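Putative SAM-dependent O-methyltranferase (Podospora anserina, PDB 4YMH) binds S-adenosyl-L-homocysteine, belongs to the cation-dependent O-methyltransferase family and probably transfers methyl groups from S-adenosylmethionine to oxygen atoms of acceptor molecules. Local coordinates at residues L81-G86 and L140-A145; N129-L134 and A151-T156; G178-P183 and Q202-F207. All blocks are in the same frame, centred on the assembly; numbering follows the deposited sequence.

Contact 1 lies deepest, its centre about 7 Å from that of the chain, where helix 78-86 meets strand 138-143 through aromatic and aliphatic groups. Contact 2 sits further out and is partly buried: segments 129-133 and 151-156 of neighbouring helices run nearly parallel, with a leucine inside and a lysine at the margin. Both touch the bound S-adenosyl-L-homocysteine, and they meet where Tyr153 packs against Val143 and Ala145. Contact 3, about 24 Å from contact 1 between centres, joins the loop before helix 194-212 to that helix; it is buried although far from the chain centre, rests largely on one threonine and reaches the second subunit. Its helix packs on helix 150-159 of contact 2.

Contact 1: L81-G86 and L140-A145; sequences LAWYEG and LIFVDA. With SAH (S-adenosyl-L-homocysteine), chain E.
In the Rossmann-like core of this class I methyltransferase, helix 78-86 packs on strand 138-143 through Trp83, which meets Leu140 and Phe142. These two residues lie two apart on the strand and so present their side chains on the same side of the sheet, toward the helix. Trp83 crosses both at roughly a right angle. Leu140 takes a face of the indole: its CD2 methyl stands 4.0 Å from the centroid of the Trp83 six-membered ring, only 18° off the normal, in a CH-pi contact. Phe142 takes the edge, in a T-shaped pair whose ring planes stand at 72°. The six-membered ring of Trp83 points its rim at the face of the phenyl, bringing Trp83 CZ2 within 3.7 Å of Phe142 CG. With CG anti to the backbone N (chi1 -175°), the Phe142 ring is carried out from the strand to the rim of the indole.

All three residues are buried. The one polar atom of the indole, Trp83 NE1, has a weak hydrogen bond to Glu71 on the adjoining strand 68-72, while Met57 of helix 51-64 also packs on Trp83. Beyond Phe142 the strand runs out into the cofactor pocket, as expected for the carboxyl ends of parallel strands in this fold. Asp144 reaches the amino group of S-adenosyl-L-homocysteine there, a pairing of probably opposite charges, and the nitrogen of that group, SAH N, is 4.1 Å from Phe142 CE2. The hydrogen bond itself runs from SAH N to Asp144 OD2 over 2.8 Å.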
loop_
_atom_site.group_PDB
_atom_site.type_symbol
_atom_site.label_atom_id
_atom_site.label_comp_id
_atom_site.label_asym_id
_atom_site.label_seq_id
_atom_site.Cartn_x
_atom_site.Cartn_y
_atom_site.Cartn_z
ATOM N N LEU A 81 -14.922 -5.197 12.038
ATOM C CA LEU A 81 -14.769 -4.311 13.185
ATOM C C LEU A 81 -13.648 -3.292 12.951
ATOM O O LEU A 81 -13.718 -2.164 13.464
ATOM C CB LEU A 81 -14.513 -5.112 14.467
ATOM C CG LEU A 81 -15.728 -5.928 14.945
ATOM C CD1 LEU A 81 -15.347 -6.899 16.066
ATOM C CD2 LEU A 81 -16.852 -4.999 15.399
ATOM N N ALA A 82 -12.628 -3.676 12.181
ATOM C CA ALA A 82 -11.609 -2.697 11.789
ATOM C C ALA A 82 -12.226 -1.569 10.956
ATOM O O ALA A 82 -11.998 -0.388 11.236
ATOM C CB ALA A 82 -10.469 -3.363 11.012
ATOM N N TRP A 83 -13.007 -1.931 9.937
ATOM C CA TRP A 83 -13.694 -0.925 9.116
ATOM C C TRP A 83 -14.607 -0.042 9.965
ATOM O O TRP A 83 -14.675 1.191 9.791
ATOM C CB TRP A 83 -14.523 -1.599 8.005
ATOM C CG TRP A 83 -13.737 -2.474 7.054
ATOM C CD1 TRP A 83 -14.016 -3.771 6.718
ATOM C CD2 TRP A 83 -12.561 -2.117 6.317
ATOM N NE1 TRP A 83 -13.083 -4.241 5.828
ATOM C CE2 TRP A 83 -12.179 -3.246 5.565
ATOM C CE3 TRP A 83 -11.790 -0.949 6.220
ATOM C CZ2 TRP A 83 -11.059 -3.245 4.727
ATOM C CZ3 TRP A 83 -10.684 -0.951 5.395
ATOM C CH2 TRP A 83 -10.329 -2.093 4.653
ATOM N N TYR A 84 -15.326 -0.692 10.879
ATOM C CA TYR A 84 -16.196 -0.005 11.828
ATOM C C TYR A 84 -15.412 1.054 12.605
ATOM O O TYR A 84 -15.826 2.224 12.687
ATOM C CB TYR A 84 -16.854 -1.033 12.773
ATOM C CG TYR A 84 -17.755 -0.432 13.841
ATOM C CD1 TYR A 84 -19.077 -0.102 13.562
ATOM C CD2 TYR A 84 -17.280 -0.192 15.121
ATOM C CE1 TYR A 84 -19.898 0.452 14.529
ATOM C CE2 TYR A 84 -18.097 0.370 16.103
ATOM C CZ TYR A 84 -19.406 0.687 15.800
ATOM O OH TYR A 84 -20.222 1.235 16.766
ATOM N N GLU A 85 -14.262 0.664 13.145
ATOM C CA GLU A 85 -13.442 1.612 13.902
ATOM C C GLU A 85 -12.971 2.763 13.013
ATOM O O GLU A 85 -12.892 3.921 13.452
ATOM C CB GLU A 85 -12.225 0.911 14.524
ATOM C CG GLU A 85 -12.528 0.016 15.736
ATOM C CD GLU A 85 -12.898 0.792 16.995
ATOM O OE1 GLU A 85 -12.850 2.046 16.988
ATOM O OE2 GLU A 85 -13.231 0.135 18.005
ATOM N N GLY A 86 -12.660 2.443 11.761
ATOM C CA GLY A 86 -12.137 3.450 10.853
ATOM C C GLY A 86 -13.185 4.405 10.316
ATOM O O GLY A 86 -12.845 5.399 9.675
ATOM N N LEU A 140 -15.481 1.501 -0.841
ATOM C CA LEU A 140 -14.393 0.575 -0.554
ATOM C C LEU A 140 -14.953 -0.822 -0.492
ATOM O O LEU A 140 -15.958 -1.075 0.183
ATOM C CB LEU A 140 -13.672 0.932 0.751
ATOM C CG LEU A 140 -12.395 0.136 1.054
ATOM C CD1 LEU A 140 -11.434 0.962 1.884
ATOM C CD2 LEU A 140 -12.679 -1.206 1.764
ATOM N N ILE A 141 -14.308 -1.724 -1.225
ATOM C CA ILE A 141 -14.717 -3.116 -1.243
ATOM C C ILE A 141 -13.525 -4.009 -0.900
ATOM O O ILE A 141 -12.493 -3.938 -1.543
ATOM C CB ILE A 141 -15.291 -3.509 -2.629
ATOM C CG1 ILE A 141 -16.439 -2.555 -3.001
ATOM C CG2 ILE A 141 -15.758 -4.957 -2.609
ATOM C CD1 ILE A 141 -17.126 -2.865 -4.318
ATOM N N PHE A 142 -13.667 -4.824 0.134
ATOM C CA PHE A 142 -12.615 -5.719 0.598
ATOM C C PHE A 142 -12.974 -7.159 0.236
ATOM O O PHE A 142 -13.925 -7.702 0.788
ATOM C CB PHE A 142 -12.446 -5.561 2.118
ATOM C CG PHE A 142 -11.293 -6.345 2.712
ATOM C CD1 PHE A 142 -10.007 -6.234 2.189
ATOM C CD2 PHE A 142 -11.492 -7.137 3.839
ATOM C CE1 PHE A 142 -8.937 -6.933 2.757
ATOM C CE2 PHE A 142 -10.437 -7.836 4.419
ATOM C CZ PHE A 142 -9.153 -7.738 3.870
ATOM N N VAL A 143 -12.208 -7.781 -0.666
ATOM C CA VAL A 143 -12.467 -9.157 -1.109
ATOM C C VAL A 143 -11.541 -10.116 -0.381
ATOM O O VAL A 143 -10.327 -10.084 -0.582
ATOM C CB VAL A 143 -12.258 -9.313 -2.628
ATOM C CG1 VAL A 143 -12.635 -10.738 -3.098
ATOM C CG2 VAL A 143 -13.064 -8.278 -3.354
ATOM N N ASP A 144 -12.103 -10.964 0.471
ATOM C CA ASP A 144 -11.277 -11.817 1.304
ATOM C C ASP A 144 -11.962 -13.162 1.542
ATOM O O ASP A 144 -11.835 -13.725 2.613
ATOM C CB ASP A 144 -10.983 -11.098 2.631
ATOM C CG ASP A 144 -9.872 -11.759 3.452
ATOM O OD1 ASP A 144 -9.070 -12.541 2.902
ATOM O OD2 ASP A 144 -9.815 -11.497 4.673
ATOM N N ALA A 145 -12.691 -13.666 0.546
ATOM C CA ALA A 145 -13.441 -14.925 0.702
ATOM C C ALA A 145 -12.759 -16.108 -0.006
ATOM O O ALA A 145 -11.531 -16.222 0.014
ATOM C CB ALA A 145 -14.863 -14.752 0.189
HETATM N N SAH E . -11.940 -11.068 6.495
HETATM C CA SAH E . -11.610 -11.871 7.638
HETATM C CB SAH E . -11.196 -13.283 7.232
HETATM C CG SAH E . -11.978 -13.943 6.101
HETATM S SD SAH E . -11.485 -15.614 5.895
HETATM C C SAH E . -10.492 -11.253 8.433
HETATM O O SAH E . -10.337 -11.559 9.592
HETATM O OXT SAH E . -9.747 -10.453 7.887
HETATM C "C5'" SAH E . -12.567 -16.016 4.585
HETATM C "C4'" SAH E . -14.026 -16.163 4.990
HETATM O "O4'" SAH E . -14.824 -16.294 3.829
HETATM C "C3'" SAH E . -14.285 -17.408 5.804
HETATM O "O3'" SAH E . -14.951 -17.095 7.004
HETATM C "C2'" SAH E . -15.164 -18.260 4.925
HETATM O "O2'" SAH E . -16.049 -19.067 5.634
HETATM C "C1'" SAH E . -15.833 -17.254 4.021
HETATM N N9 SAH E . -16.242 -17.805 2.722
HETATM C C8 SAH E . -15.613 -18.705 1.987
HETATM N N7 SAH E . -16.278 -18.952 0.872
HETATM C C5 SAH E . -17.349 -18.197 0.880
HETATM C C6 SAH E . -18.482 -17.957 -0.012
HETATM N N6 SAH E . -18.552 -18.627 -1.140
HETATM N N1 SAH E . -19.406 -17.067 0.340
HETATM C C2 SAH E . -19.294 -16.399 1.483
HETATM N N3 SAH E . -18.300 -16.553 2.337
HETATM C C4 SAH E . -17.316 -17.425 2.092
#

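Contact 2: N129-L134 and A151-T156; sequences NTLKTL and AGYVKT. With SAH (S-adenosyl-L-homocysteine), chain E.
Two helices that follow successive strands of the Rossmann-like methyltransferase fold lie side by side here, and Leu131 of one fits against Tyr153 and Thr156 of the other. The short segments 129-133 and 151-156 run almost parallel, 12° apart, with 10.1 Å between their axes, a spacing across which side chains of one helix reach side chains and a carbonyl of the other.

The tight part is around Leu131. Its CG is anti to the backbone N (chi1 175°), which sends CD2 across to the facing helix. There Leu131 CD2 lies 3.6 Å from the Tyr153 carbonyl O and 3.8 Å from Thr156 CB, and it also approaches Tyr153 CD1 obliquely to the ring. Leu131 and Thr156 slide past one another in opposite directions, so that the branch carbon CG of the leucine comes against Thr156 CG2. Leu70 and Leu97 of the underlying strands, together with Leu162, enclose the leucine further.

The loose side belongs to Lys132, which is exposed to solvent. Its extended chain crosses Thr156 at about a right angle, and Lys132 CG rests 3.8 Å from Thr156 CG2. The start of the lysine chain thus lies against the threonine methyl, while Lys132 CE passes 3.9 Å from Thr156 OG1.

Tyr153 carries the contact toward the cofactor. Its hydroxyl is hydrogen-bonded to Asn146 and more weakly to Glu128, and Tyr153 OH stands 3.4 Å from SAH N6 on the adenine. The chemistry implies that the two segments are joined by van der Waals packing, mostly of carbon atoms, while the polar end of the tyrosine is fixed separately, beside the adenine.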
loop_
_atom_site.group_PDB
_atom_site.type_symbol
_atom_site.label_atom_id
_atom_site.label_comp_id
_atom_site.label_asym_id
_atom_site.label_seq_id
_atom_site.Cartn_x
_atom_site.Cartn_y
_atom_site.Cartn_z
ATOM N N ASN A 129 -24.115 -15.525 -4.932
ATOM C CA ASN A 129 -25.500 -15.097 -5.164
ATOM C C ASN A 129 -25.908 -13.814 -4.433
ATOM O O ASN A 129 -26.548 -12.952 -5.021
ATOM C CB ASN A 129 -26.490 -16.203 -4.796
ATOM C CG ASN A 129 -26.054 -17.569 -5.293
ATOM O OD1 ASN A 129 -25.996 -17.809 -6.499
ATOM N ND2 ASN A 129 -25.834 -18.495 -4.369
ATOM N N THR A 130 -25.530 -13.664 -3.167
ATOM C CA THR A 130 -25.989 -12.489 -2.408
ATOM C C THR A 130 -25.379 -11.194 -2.932
ATOM O O THR A 130 -26.045 -10.166 -2.929
ATOM C CB THR A 130 -25.691 -12.612 -0.899
ATOM O OG1 THR A 130 -24.284 -12.729 -0.698
ATOM C CG2 THR A 130 -26.391 -13.846 -0.315
ATOM N N LEU A 131 -24.132 -11.243 -3.400
ATOM C CA LEU A 131 -23.474 -10.051 -3.953
ATOM C C LEU A 131 -24.308 -9.437 -5.081
ATOM O O LEU A 131 -24.407 -8.217 -5.189
ATOM C CB LEU A 131 -22.063 -10.385 -4.461
ATOM C CG LEU A 131 -21.268 -9.291 -5.189
ATOM C CD1 LEU A 131 -20.938 -8.135 -4.248
ATOM C CD2 LEU A 131 -19.982 -9.875 -5.789
ATOM N N LYS A 132 -24.940 -10.276 -5.898
ATOM C CA LYS A 132 -25.781 -9.781 -6.992
ATOM C C LYS A 132 -27.039 -9.062 -6.501
ATOM O O LYS A 132 -27.623 -8.258 -7.230
ATOM C CB LYS A 132 -26.185 -10.924 -7.925
ATOM C CG LYS A 132 -25.013 -11.550 -8.650
ATOM C CD LYS A 132 -25.446 -12.705 -9.537
ATOM C CE LYS A 132 -24.218 -13.399 -10.104
ATOM N NZ LYS A 132 -24.561 -14.398 -11.146
ATOM N N THR A 133 -27.454 -9.344 -5.271
ATOM C CA THR A 133 -28.668 -8.737 -4.732
ATOM C C THR A 133 -28.420 -7.355 -4.141
ATOM O O THR A 133 -29.362 -6.630 -3.844
ATOM C CB THR A 133 -29.294 -9.593 -3.632
ATOM O OG1 THR A 133 -28.428 -9.584 -2.490
ATOM C CG2 THR A 133 -29.496 -11.008 -4.111
ATOM N N LEU A 134 -27.157 -6.997 -3.945
ATOM C CA LEU A 134 -26.850 -5.705 -3.340
ATOM C C LEU A 134 -27.232 -4.547 -4.261
ATOM O O LEU A 134 -27.186 -4.677 -5.483
ATOM C CB LEU A 134 -25.376 -5.630 -2.978
ATOM C CG LEU A 134 -24.900 -6.675 -1.968
ATOM C CD1 LEU A 134 -23.471 -6.385 -1.550
ATOM C CD2 LEU A 134 -25.846 -6.740 -0.756
ATOM N N ALA A 151 -12.482 -13.715 -9.124
ATOM C CA ALA A 151 -12.759 -13.235 -10.476
ATOM C C ALA A 151 -14.252 -12.970 -10.624
ATOM O O ALA A 151 -14.667 -11.867 -11.025
ATOM C CB ALA A 151 -12.277 -14.226 -11.511
ATOM N N GLY A 152 -15.055 -13.946 -10.204
ATOM C CA GLY A 152 -16.500 -13.826 -10.316
ATOM C C GLY A 152 -17.008 -12.619 -9.542
ATOM O O GLY A 152 -17.819 -11.818 -10.052
ATOM N N TYR A 153 -16.475 -12.445 -8.333
ATOM C CA TYR A 153 -16.916 -11.334 -7.495
ATOM C C TYR A 153 -16.623 -10.010 -8.200
ATOM O O TYR A 153 -17.510 -9.141 -8.326
ATOM C CB TYR A 153 -16.234 -11.374 -6.130
ATOM C CG TYR A 153 -16.613 -12.574 -5.297
ATOM C CD1 TYR A 153 -17.917 -13.068 -5.306
ATOM C CD2 TYR A 153 -15.672 -13.224 -4.508
ATOM C CE1 TYR A 153 -18.279 -14.169 -4.543
ATOM C CE2 TYR A 153 -16.025 -14.338 -3.739
ATOM C CZ TYR A 153 -17.329 -14.805 -3.768
ATOM O OH TYR A 153 -17.698 -15.903 -3.013
ATOM N N VAL A 154 -15.402 -9.885 -8.713
ATOM C CA VAL A 154 -15.000 -8.601 -9.285
ATOM C C VAL A 154 -15.863 -8.366 -10.514
ATOM O O VAL A 154 -16.340 -7.244 -10.748
ATOM C CB VAL A 154 -13.492 -8.557 -9.635
ATOM C CG1 VAL A 154 -13.176 -7.332 -10.493
ATOM C CG2 VAL A 154 -12.649 -8.531 -8.363
ATOM N N LYS A 155 -16.153 -9.439 -11.250
ATOM C CA LYS A 155 -16.954 -9.280 -12.456
ATOM C C LYS A 155 -18.328 -8.704 -12.085
ATOM O O LYS A 155 -18.782 -7.709 -12.673
ATOM C CB LYS A 155 -17.104 -10.619 -13.192
ATOM C CG LYS A 155 -17.877 -10.538 -14.484
ATOM C CD LYS A 155 -18.080 -11.925 -15.065
ATOM C CE LYS A 155 -19.074 -11.911 -16.209
ATOM N NZ LYS A 155 -18.593 -10.981 -17.255
ATOM N N THR A 156 -18.945 -9.292 -11.061
ATOM C CA THR A 156 -20.269 -8.860 -10.641
ATOM C C THR A 156 -20.170 -7.402 -10.241
ATOM O O THR A 156 -20.965 -6.557 -10.688
ATOM C CB THR A 156 -20.813 -9.715 -9.475
ATOM O OG1 THR A 156 -21.117 -11.034 -9.955
ATOM C CG2 THR A 156 -22.089 -9.110 -8.886
HETATM N N SAH E . -11.940 -11.068 6.495
HETATM C CA SAH E . -11.610 -11.871 7.638
HETATM C CB SAH E . -11.196 -13.283 7.232
HETATM C CG SAH E . -11.978 -13.943 6.101
HETATM S SD SAH E . -11.485 -15.614 5.895
HETATM C C SAH E . -10.492 -11.253 8.433
HETATM O O SAH E . -10.337 -11.559 9.592
HETATM O OXT SAH E . -9.747 -10.453 7.887
HETATM C "C5'" SAH E . -12.567 -16.016 4.585
HETATM C "C4'" SAH E . -14.026 -16.163 4.990
HETATM O "O4'" SAH E . -14.824 -16.294 3.829
HETATM C "C3'" SAH E . -14.285 -17.408 5.804
HETATM O "O3'" SAH E . -14.951 -17.095 7.004
HETATM C "C2'" SAH E . -15.164 -18.260 4.925
HETATM O "O2'" SAH E . -16.049 -19.067 5.634
HETATM C "C1'" SAH E . -15.833 -17.254 4.021
HETATM N N9 SAH E . -16.242 -17.805 2.722
HETATM C C8 SAH E . -15.613 -18.705 1.987
HETATM N N7 SAH E . -16.278 -18.952 0.872
HETATM C C5 SAH E . -17.349 -18.197 0.880
HETATM C C6 SAH E . -18.482 -17.957 -0.012
HETATM N N6 SAH E . -18.552 -18.627 -1.140
HETATM N N1 SAH E . -19.406 -17.067 0.340
HETATM C C2 SAH E . -19.294 -16.399 1.483
HETATM N N3 SAH E . -18.300 -16.553 2.337
HETATM C C4 SAH E . -17.316 -17.425 2.092
#

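Contact 3: G178-P183 and Q202-F207; sequences GLTIGP and QALDKF
Thr180 meets helix 194-212 with both branches of its side chain, the hydroxyl chiefly against Leu204 and the methyl chiefly against Asp205. Thr180 OG1 lies 3.4 Å from Leu204 CB and 3.9 Å from Leu204 CD1, the two side chains crossing at about a right angle. The methyl branch goes to the next residue of the helix. With Thr180 OG1 beside the backbone N (chi1 -67°), CG2 stands anti to it, and this methyl, Thr180 CG2, lies over the backbone of Asp205, 3.7 Å from Asp205 N and 3.8 Å from Asp205 CA.

Asp205 answers from its own side, its CB coming within 3.7 Å of the Thr180 carbonyl O. The carboxylate turns elsewhere, since Asp205 OD1 is hydrogen-bonded to Tyr19 OH of the second subunit, whose side chain also packs on Thr180 and Ile181. The loop and the helix share no hydrogen bond, and the buried hydroxyl of Thr180 is satisfied within its own loop, by the carbonyl O of Val174. That bond helps to hold the rotation of the side chain, and with it the methyl on the helix backbone. A valine in its place would probably leave the Val174 carbonyl without this partner and put a methyl close against Leu204 CB, where the smaller oxygen now fits.

The contact ties the stretch that follows strand 167-171 back onto helix 194-212, to which it leads. One residue earlier in the loop, Leu179 packs on Trp197 and Asn198, nearer the start of that helix. On the face toward helix 150-159, Leu204 touches Tyr150 and Phe207 packs on Ala151 and Val154, which places helix 194-212 beside helix 150-159.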
loop_
_atom_site.group_PDB
_atom_site.type_symbol
_atom_site.label_atom_id
_atom_site.label_comp_id
_atom_site.label_asym_id
_atom_site.label_seq_id
_atom_site.Cartn_x
_atom_site.Cartn_y
_atom_site.Cartn_z
ATOM N N GLY A 178 2.782 -17.079 -1.854
ATOM C CA GLY A 178 3.813 -17.106 -2.872
ATOM C C GLY A 178 3.466 -18.093 -3.972
ATOM O O GLY A 178 3.997 -18.026 -5.065
ATOM N N LEU A 179 2.529 -18.995 -3.701
ATOM C CA LEU A 179 2.270 -20.076 -4.649
ATOM C C LEU A 179 1.476 -19.633 -5.880
ATOM O O LEU A 179 1.462 -20.346 -6.901
ATOM C CB LEU A 179 1.555 -21.237 -3.941
ATOM C CG LEU A 179 2.323 -21.862 -2.765
ATOM C CD1 LEU A 179 1.609 -23.138 -2.272
ATOM C CD2 LEU A 179 3.764 -22.171 -3.138
ATOM N N THR A 180 0.849 -18.459 -5.814
ATOM C CA THR A 180 0.235 -17.867 -7.009
ATOM C C THR A 180 1.282 -17.640 -8.097
ATOM O O THR A 180 1.030 -17.844 -9.294
ATOM C CB THR A 180 -0.464 -16.520 -6.680
ATOM O OG1 THR A 180 -1.588 -16.769 -5.830
ATOM C CG2 THR A 180 -0.936 -15.828 -7.950
ATOM N N ILE A 181 2.475 -17.236 -7.681
ATOM C CA ILE A 181 3.544 -16.955 -8.633
ATOM C C ILE A 181 4.130 -18.266 -9.193
ATOM O O ILE A 181 4.387 -18.397 -10.388
ATOM C CB ILE A 181 4.656 -16.081 -7.990
ATOM C CG1 ILE A 181 4.087 -14.736 -7.536
ATOM C CG2 ILE A 181 5.795 -15.839 -8.999
ATOM C CD1 ILE A 181 3.443 -14.748 -6.131
ATOM N N GLY A 182 4.314 -19.256 -8.336
ATOM C CA GLY A 182 4.773 -20.568 -8.799
ATOM C C GLY A 182 4.795 -21.533 -7.643
ATOM O O GLY A 182 4.920 -21.113 -6.494
ATOM N N PRO A 183 4.674 -22.838 -7.924
ATOM C CA PRO A 183 4.579 -23.792 -6.821
ATOM C C PRO A 183 5.866 -23.898 -6.009
ATOM O O PRO A 183 5.801 -24.422 -4.890
ATOM C CB PRO A 183 4.269 -25.120 -7.533
ATOM C CG PRO A 183 4.835 -24.937 -8.903
ATOM C CD PRO A 183 4.562 -23.496 -9.238
ATOM N N GLN A 202 -3.317 -21.339 -8.143
ATOM C CA GLN A 202 -3.713 -21.515 -9.543
ATOM C C GLN A 202 -4.924 -20.640 -9.878
ATOM O O GLN A 202 -4.961 -19.960 -10.936
ATOM C CB GLN A 202 -4.009 -22.992 -9.836
ATOM C CG GLN A 202 -2.769 -23.852 -9.656
ATOM C CD GLN A 202 -3.088 -25.329 -9.512
ATOM O OE1 GLN A 202 -4.230 -25.757 -9.698
ATOM N NE2 GLN A 202 -2.075 -26.117 -9.172
ATOM N N ALA A 203 -5.914 -20.649 -8.977
ATOM C CA ALA A 203 -7.101 -19.825 -9.209
ATOM C C ALA A 203 -6.750 -18.319 -9.219
ATOM O O ALA A 203 -7.253 -17.540 -10.037
ATOM C CB ALA A 203 -8.178 -20.124 -8.154
ATOM N N LEU A 204 -5.871 -17.922 -8.311
ATOM C CA LEU A 204 -5.521 -16.517 -8.144
ATOM C C LEU A 204 -4.640 -16.017 -9.278
ATOM O O LEU A 204 -4.669 -14.831 -9.621
ATOM C CB LEU A 204 -4.838 -16.307 -6.796
ATOM C CG LEU A 204 -5.854 -16.348 -5.648
ATOM C CD1 LEU A 204 -5.168 -16.534 -4.294
ATOM C CD2 LEU A 204 -6.707 -15.080 -5.659
ATOM N N ASP A 205 -3.871 -16.924 -9.874
ATOM C CA ASP A 205 -3.078 -16.562 -11.040
ATOM C C ASP A 205 -4.023 -16.298 -12.219
ATOM O O ASP A 205 -3.866 -15.306 -12.957
ATOM C CB ASP A 205 -2.069 -17.662 -11.376
ATOM C CG ASP A 205 -1.364 -17.426 -12.697
ATOM O OD1 ASP A 205 -0.687 -16.382 -12.863
ATOM O OD2 ASP A 205 -1.514 -18.291 -13.588
ATOM N N LYS A 206 -5.013 -17.174 -12.399
ATOM C CA LYS A 206 -6.001 -16.911 -13.451
ATOM C C LYS A 206 -6.762 -15.585 -13.215
ATOM O O LYS A 206 -7.002 -14.816 -14.148
ATOM C CB LYS A 206 -6.990 -18.075 -13.550
ATOM C CG LYS A 206 -6.375 -19.354 -14.107
ATOM C CD LYS A 206 -7.445 -20.402 -14.370
ATOM C CE LYS A 206 -6.861 -21.640 -15.045
ATOM N NZ LYS A 206 -6.118 -22.498 -14.083
ATOM N N PHE A 207 -7.134 -15.348 -11.960
ATOM C CA PHE A 207 -7.790 -14.109 -11.532
ATOM C C PHE A 207 -6.967 -12.885 -11.950
ATOM O O PHE A 207 -7.457 -11.970 -12.651
ATOM C CB PHE A 207 -7.992 -14.136 -10.017
ATOM C CG PHE A 207 -8.373 -12.797 -9.405
ATOM C CD1 PHE A 207 -9.586 -12.198 -9.707
ATOM C CD2 PHE A 207 -7.523 -12.163 -8.506
ATOM C CE1 PHE A 207 -9.950 -10.967 -9.125
ATOM C CE2 PHE A 207 -7.872 -10.935 -7.932
ATOM C CZ PHE A 207 -9.093 -10.347 -8.243
#